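Local coordinates for Dna-binding protein RAP1 (Saccharomyces cerevisiae, PDB 4BJT) that binds DNA and, through its C-terminal domain, holds the Rap1-binding module of Rif1, a partner in yeast telomere function and architecture, at residues D93-V98 against M138-Y143; E109-D114 against S128-L133. All blocks are in the same frame, centred on the assembly; numbering follows the deposited sequence. Where two conformers were deposited one is given.

How the interactions relate
Both contacts lie in the all-helical C-terminal domain, and their centres are about 12 Å apart. Interaction 1 joins helix 88-99 to helix 140-150. Interaction 2 joins helix 108-119 to helix 123-132, and both of its segments fall between those of interaction 1 in the chain. F140 links the two. Its CE2 lies 3.5 Å from L130 CD2 and its CE1 lies 3.6 Å from I129 CG2. V139 CG1 adds a contact of 3.7 Å to L133 CD2. The bound peptide packs against L111, V112 and L130 of interaction 2, whereas at interaction 1 it reaches the side chain of M138.

Interaction 1 of 2, residues D93-V98 against M138-Y143; sequences DKLHEV and MVFPRY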
loop_
_atom_site.group_PDB
_atom_site.type_symbol
_atom_site.label_atom_id
_atom_site.label_comp_id
_atom_site.label_asym_id
_atom_site.label_seq_id
_atom_site.Cartn_x
_atom_site.Cartn_y
_atom_site.Cartn_z
ATOM N N ASP C 93 -9.624 -11.206 -0.893
ATOM C CA ASP C 93 -10.656 -11.351 0.109
ATOM C C ASP C 93 -10.046 -11.697 1.485
ATOM O O ASP C 93 -10.521 -11.168 2.491
ATOM C CB ASP C 93 -11.727 -12.348 -0.348
ATOM C CG ASP C 93 -12.554 -11.842 -1.541
ATOM O OD1 ASP C 93 -12.383 -10.677 -1.944
ATOM O OD2 ASP C 93 -13.265 -12.651 -2.154
ATOM N N LYS C 94 -8.945 -12.490 1.538
ATOM C CA LYS C 94 -8.261 -12.750 2.816
ATOM C C LYS C 94 -7.597 -11.469 3.323
ATOM O O LYS C 94 -7.646 -11.185 4.516
ATOM C CB LYS C 94 -7.233 -13.885 2.697
ATOM C CG LYS C 94 -6.714 -14.371 4.032
ATOM C CD LYS C 94 -7.798 -15.099 4.831
ATOM C CE LYS C 94 -7.324 -15.544 6.182
ATOM N NZ LYS C 94 -8.273 -16.518 6.812
ATOM N N LEU C 95 -6.993 -10.703 2.416
ATOM C CA LEU C 95 -6.348 -9.433 2.755
ATOM C C LEU C 95 -7.391 -8.514 3.394
ATOM O O LEU C 95 -7.124 -7.934 4.443
ATOM C CB LEU C 95 -5.723 -8.813 1.509
ATOM C CG LEU C 95 -5.091 -7.430 1.710
ATOM C CD1 LEU C 95 -3.878 -7.515 2.646
ATOM C CD2 LEU C 95 -4.669 -6.850 0.399
ATOM N N HIS C 96 -8.598 -8.418 2.783
ATOM C CA HIS C 96 -9.702 -7.608 3.335
ATOM C C HIS C 96 -10.024 -8.029 4.769
ATOM O O HIS C 96 -10.179 -7.171 5.635
ATOM C CB HIS C 96 -10.967 -7.737 2.465
ATOM C CG HIS C 96 -12.142 -6.958 2.979
ATOM N ND1 HIS C 96 -13.142 -7.560 3.734
ATOM C CD2 HIS C 96 -12.415 -5.638 2.872
ATOM C CE1 HIS C 96 -14.004 -6.596 4.026
ATOM N NE2 HIS C 96 -13.604 -5.423 3.532
ATOM N N GLU C 97 -10.126 -9.332 5.016
ATOM C CA GLU C 97 -10.417 -9.874 6.352
ATOM C C GLU C 97 -9.328 -9.463 7.378
ATOM O O GLU C 97 -9.666 -8.985 8.473
ATOM C CB GLU C 97 -10.578 -11.403 6.266
ATOM C CG GLU C 97 -11.048 -12.099 7.527
ATOM C CD GLU C 97 -11.116 -13.614 7.413
ATOM O OE1 GLU C 97 -11.119 -14.137 6.274
ATOM O OE2 GLU C 97 -11.185 -14.280 8.471
ATOM N N VAL C 98 -8.042 -9.521 6.993
ATOM C CA VAL C 98 -6.956 -9.128 7.902
ATOM C C VAL C 98 -7.014 -7.644 8.221
ATOM O O VAL C 98 -7.015 -7.261 9.401
ATOM C CB VAL C 98 -5.564 -9.477 7.315
ATOM C CG1 VAL C 98 -4.436 -8.888 8.178
ATOM C CG2 VAL C 98 -5.390 -10.987 7.183
ATOM N N MET C 138 -6.380 1.348 4.578
ATOM C CA MET C 138 -7.407 1.290 3.532
ATOM C C MET C 138 -6.824 1.273 2.124
ATOM O O MET C 138 -7.556 0.940 1.192
ATOM C CB MET C 138 -8.390 2.473 3.663
ATOM C CG MET C 138 -9.136 2.517 4.996
ATOM S SD MET C 138 -10.373 1.199 5.209
ATOM C CE MET C 138 -9.332 -0.199 5.856
ATOM N N VAL C 139 -5.545 1.667 1.953
ATOM C CA VAL C 139 -4.887 1.696 0.651
ATOM C C VAL C 139 -4.113 0.356 0.399
ATOM O O VAL C 139 -3.600 0.156 -0.698
ATOM C CB VAL C 139 -4.019 2.981 0.542
ATOM C CG1 VAL C 139 -3.432 3.141 -0.848
ATOM C CG2 VAL C 139 -4.839 4.230 0.897
ATOM N N PHE C 140 -4.057 -0.594 1.375
ATOM C CA PHE C 140 -3.365 -1.890 1.144
ATOM C C PHE C 140 -3.918 -2.639 -0.045
ATOM O O PHE C 140 -3.162 -3.103 -0.907
ATOM C CB PHE C 140 -3.448 -2.809 2.366
ATOM C CG PHE C 140 -2.136 -3.021 3.041
ATOM C CD1 PHE C 140 -1.228 -3.914 2.536
ATOM C CD2 PHE C 140 -1.811 -2.328 4.181
ATOM C CE1 PHE C 140 -0.005 -4.133 3.174
ATOM C CE2 PHE C 140 -0.578 -2.514 4.789
ATOM C CZ PHE C 140 0.301 -3.443 4.296
ATOM N N PRO C 141 -5.247 -2.814 -0.157
ATOM C CA PRO C 141 -5.767 -3.552 -1.324
ATOM C C PRO C 141 -5.404 -2.894 -2.653
ATOM O O PRO C 141 -5.008 -3.555 -3.610
ATOM C CB PRO C 141 -7.273 -3.596 -1.068
ATOM C CG PRO C 141 -7.384 -3.496 0.418
ATOM C CD PRO C 141 -6.328 -2.471 0.772
ATOM N N ARG C 142 -5.475 -1.568 -2.685
ATOM C CA ARG C 142 -5.121 -0.798 -3.851
ATOM C C ARG C 142 -3.668 -1.087 -4.263
ATOM O O ARG C 142 -3.351 -1.169 -5.449
ATOM C CB ARG C 142 -5.262 0.706 -3.484
ATOM C CG ARG C 142 -5.087 1.583 -4.649
ATOM C CD ARG C 142 -5.277 3.060 -4.289
ATOM N NE ARG C 142 -6.628 3.331 -3.804
ATOM C CZ ARG C 142 -7.087 4.550 -3.503
ATOM N NH1 ARG C 142 -6.282 5.598 -3.552
ATOM N NH2 ARG C 142 -8.347 4.720 -3.117
ATOM N N TYR C 143 -2.774 -1.186 -3.281
ATOM C CA TYR C 143 -1.368 -1.443 -3.556
ATOM C C TYR C 143 -1.235 -2.742 -4.322
ATOM O O TYR C 143 -0.632 -2.767 -5.395
ATOM C CB TYR C 143 -0.561 -1.474 -2.254
ATOM C CG TYR C 143 0.934 -1.564 -2.484
ATOM C CD1 TYR C 143 1.530 -2.755 -2.896
ATOM C CD2 TYR C 143 1.741 -0.437 -2.382
ATOM C CE1 TYR C 143 2.891 -2.827 -3.151
ATOM C CE2 TYR C 143 3.119 -0.512 -2.573
ATOM C CZ TYR C 143 3.692 -1.703 -2.967
ATOM O OH TYR C 143 5.049 -1.710 -3.174
#
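L95 is carried to F140 and P141 of helix 140-150 by its torsions: CG stands anti to the backbone N (chi1 176°), and chi2 of 66° splits the two methyls between F140 and P141. CD2 does the closer touching. It sits 3.9 Å from P141 CA and 4.3 Å from P141 CG, so it meets the backbone as well as the pyrrolidine ring. The same methyl is 4.2 Å from F140 O. CD1 turns to F140 and comes obliquely to the ring, 4.5 Å from its CD1. The phenyl owes its position to a chi1 of -112°, far from the usual staggered values.

No hydrogen bond crosses between the segments. Between segments 93-98 and 138-143 one leucine side chain makes the contact, with L95 CA and P141 CA 7.2 Å apart. The contact is small, burying 127 Å², but L95 and F140 are themselves buried. Away from helix 140-150, K94 NZ and E97 OE1 form a long salt bridge; K94 also packs on E118 and T119 of helix 108-119.

M92 and I99 extend the covering of P141 from helix 88-99. L115 of helix 108-119 also packs on L95, while I129 and L130 of helix 123-132 pack on F140. The contact thus lies in the domain core, where helix 88-99 and helix 140-150 meet two further helices.

Interaction 2 of 2, residues E109-D114 against S128-L133; sequences EKLVQD and SILTCL
L130 meets both L111 and V112 through its branched end, and the contact across the segments is entirely apolar. L130 CD1 lies 3.8 Å from V112 CG2 and 3.9 Å from L111 CD2. L130 CD2 adds a second approach to L111 CD2, at 4.0 Å. One methyl of L111 therefore faces both methyls of L130, while V112 offers a single branch. In both pairs the side chains cross obliquely. One torsion sets the V112 branch: with CG1 anti to the backbone N (chi1 164°), CG2 lies beside that N and anti to the carbonyl carbon. The backbones stay well apart, with V112 CA and L130 CA 9.0 Å from each other. All three touching residues are buried.

The two segments belong to helix 108-119 and helix 123-132, consecutive helices of the all-helical Rap1 C-terminal domain. A short link separates them, and this contact ties the two consecutive helices together. The Rif1 module packs apolar side chains on L111, V112 and L130. The same three residues thus serve both the interhelical contact and the peptide-binding surface. T131 also touches an apolar side chain of the peptide.

The polar interactions run within or beyond the segments. K110 NZ donates to D114 OD2 at 3.2 Å in a salt bridge that spans one helical turn; OD2 accepts through its syn lone pair. D114 OD2 is also hydrogen-bonded to Y103 OH, so two partners hold this oxygen. Q113 bonds K123 and D117. T131 OG1 is hydrogen-bonded to T127 O, one turn back in its own helix, and T131 O is bonded to R193 NH1 of helix 187-198.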
loop_
_atom_site.group_PDB
_atom_site.type_symbol
_atom_site.label_atom_id
_atom_site.label_comp_id
_atom_site.label_asym_id
_atom_site.label_seq_id
_atom_site.Cartn_x
_atom_site.Cartn_y
_atom_site.Cartn_z
ATOM N N GLU C 109 3.285 -3.868 14.312
ATOM C CA GLU C 109 3.905 -5.196 14.439
ATOM C C GLU C 109 2.890 -6.371 14.399
ATOM O O GLU C 109 3.143 -7.392 13.738
ATOM C CB GLU C 109 4.792 -5.262 15.702
ATOM C CG GLU C 109 5.362 -6.635 16.029
ATOM C CD GLU C 109 6.248 -7.363 15.027
ATOM O OE1 GLU C 109 6.121 -7.122 13.805
ATOM O OE2 GLU C 109 7.039 -8.227 15.472
ATOM N N LYS C 110 1.747 -6.238 15.088
ATOM C CA LYS C 110 0.712 -7.278 15.069
ATOM C C LYS C 110 0.129 -7.421 13.646
ATOM O O LYS C 110 -0.103 -8.538 13.179
ATOM C CB LYS C 110 -0.423 -6.928 16.022
ATOM C CG LYS C 110 -1.448 -8.050 16.184
ATOM C CD LYS C 110 -2.670 -7.569 16.965
ATOM C CE LYS C 110 -3.655 -8.655 17.352
ATOM N NZ LYS C 110 -3.794 -9.741 16.339
ATOM N N LEU C 111 -0.129 -6.287 12.994
ATOM C CA LEU C 111 -0.664 -6.313 11.632
ATOM C C LEU C 111 0.298 -7.074 10.700
ATOM O O LEU C 111 -0.121 -7.933 9.917
ATOM C CB LEU C 111 -0.887 -4.870 11.134
ATOM C CG LEU C 111 -1.210 -4.724 9.649
ATOM C CD1 LEU C 111 -2.499 -5.421 9.298
ATOM C CD2 LEU C 111 -1.308 -3.297 9.281
ATOM N N VAL C 112 1.580 -6.695 10.747
ATOM C CA VAL C 112 2.623 -7.308 9.934
ATOM C C VAL C 112 2.680 -8.815 10.200
ATOM O O VAL C 112 2.811 -9.607 9.252
ATOM C CB VAL C 112 3.966 -6.572 10.155
ATOM C CG1 VAL C 112 5.157 -7.365 9.666
ATOM C CG2 VAL C 112 3.927 -5.188 9.490
ATOM N N GLN C 113 2.540 -9.233 11.476
ATOM C CA GLN C 113 2.523 -10.663 11.778
ATOM C C GLN C 113 1.307 -11.364 11.175
ATOM O O GLN C 113 1.429 -12.443 10.605
ATOM C CB GLN C 113 2.569 -10.900 13.302
ATOM C CG GLN C 113 2.738 -12.369 13.690
ATOM C CD GLN C 113 4.075 -12.899 13.238
ATOM O OE1 GLN C 113 5.117 -12.349 13.582
ATOM N NE2 GLN C 113 4.087 -13.922 12.396
ATOM N N ASP C 114 0.137 -10.736 11.243
ATOM C CA ASP C 114 -1.078 -11.327 10.690
ATOM C C ASP C 114 -1.024 -11.388 9.149
ATOM O O ASP C 114 -1.456 -12.382 8.548
ATOM C CB ASP C 114 -2.304 -10.544 11.159
ATOM C CG ASP C 114 -2.511 -10.552 12.672
ATOM O OD1 ASP C 114 -1.927 -11.428 13.353
ATOM O OD2 ASP C 114 -3.204 -9.648 13.179
ATOM N N SER C 128 7.476 -2.172 4.390
ATOM C CA SER C 128 7.782 -1.205 3.338
ATOM C C SER C 128 6.486 -0.637 2.742
ATOM O O SER C 128 6.384 0.580 2.493
ATOM C CB SER C 128 8.614 -1.836 2.231
ATOM O OG SER C 128 9.916 -2.136 2.713
ATOM N N ILE C 129 5.478 -1.501 2.529
ATOM C CA ILE C 129 4.203 -1.035 1.989
ATOM C C ILE C 129 3.553 -0.071 2.974
ATOM O O ILE C 129 3.134 1.038 2.591
ATOM C CB ILE C 129 3.253 -2.216 1.675
ATOM C CG1 ILE C 129 3.826 -3.106 0.558
ATOM C CG2 ILE C 129 1.849 -1.698 1.283
ATOM C CD1 ILE C 129 3.124 -4.437 0.461
ATOM N N LEU C 130 3.463 -0.456 4.254
ATOM C CA LEU C 130 2.834 0.380 5.268
ATOM C C LEU C 130 3.478 1.757 5.298
ATOM O O LEU C 130 2.779 2.771 5.386
ATOM C CB LEU C 130 2.952 -0.244 6.645
ATOM C CG LEU C 130 1.855 -1.179 6.997
ATOM C CD1 LEU C 130 2.261 -2.082 8.164
ATOM C CD2 LEU C 130 0.562 -0.379 7.328
ATOM N N THR C 131 4.810 1.795 5.159
ATOM C CA THR C 131 5.540 3.053 5.166
ATOM C C THR C 131 5.166 3.917 3.957
ATOM O O THR C 131 4.915 5.109 4.122
ATOM C CB THR C 131 7.041 2.786 5.247
ATOM O OG1 THR C 131 7.305 2.016 6.429
ATOM C CG2 THR C 131 7.849 4.065 5.306
ATOM N N CYS C 132 5.093 3.341 2.763
ATOM C CA CYS C 132 4.773 4.152 1.599
ATOM C C CYS C 132 3.301 4.547 1.523
ATOM O O CYS C 132 2.960 5.465 0.774
ATOM C CB CYS C 132 5.246 3.508 0.313
ATOM S SG CYS C 132 4.125 2.300 -0.381
ATOM N N LEU C 133 2.434 3.898 2.339
ATOM C CA LEU C 133 1.036 4.271 2.439
ATOM C C LEU C 133 0.824 5.304 3.573
ATOM O O LEU C 133 -0.327 5.629 3.854
ATOM C CB LEU C 133 0.146 3.054 2.731
ATOM C CG LEU C 133 0.169 1.933 1.690
ATOM C CD1 LEU C 133 -0.823 0.840 2.045
ATOM C CD2 LEU C 133 0.007 2.432 0.313
#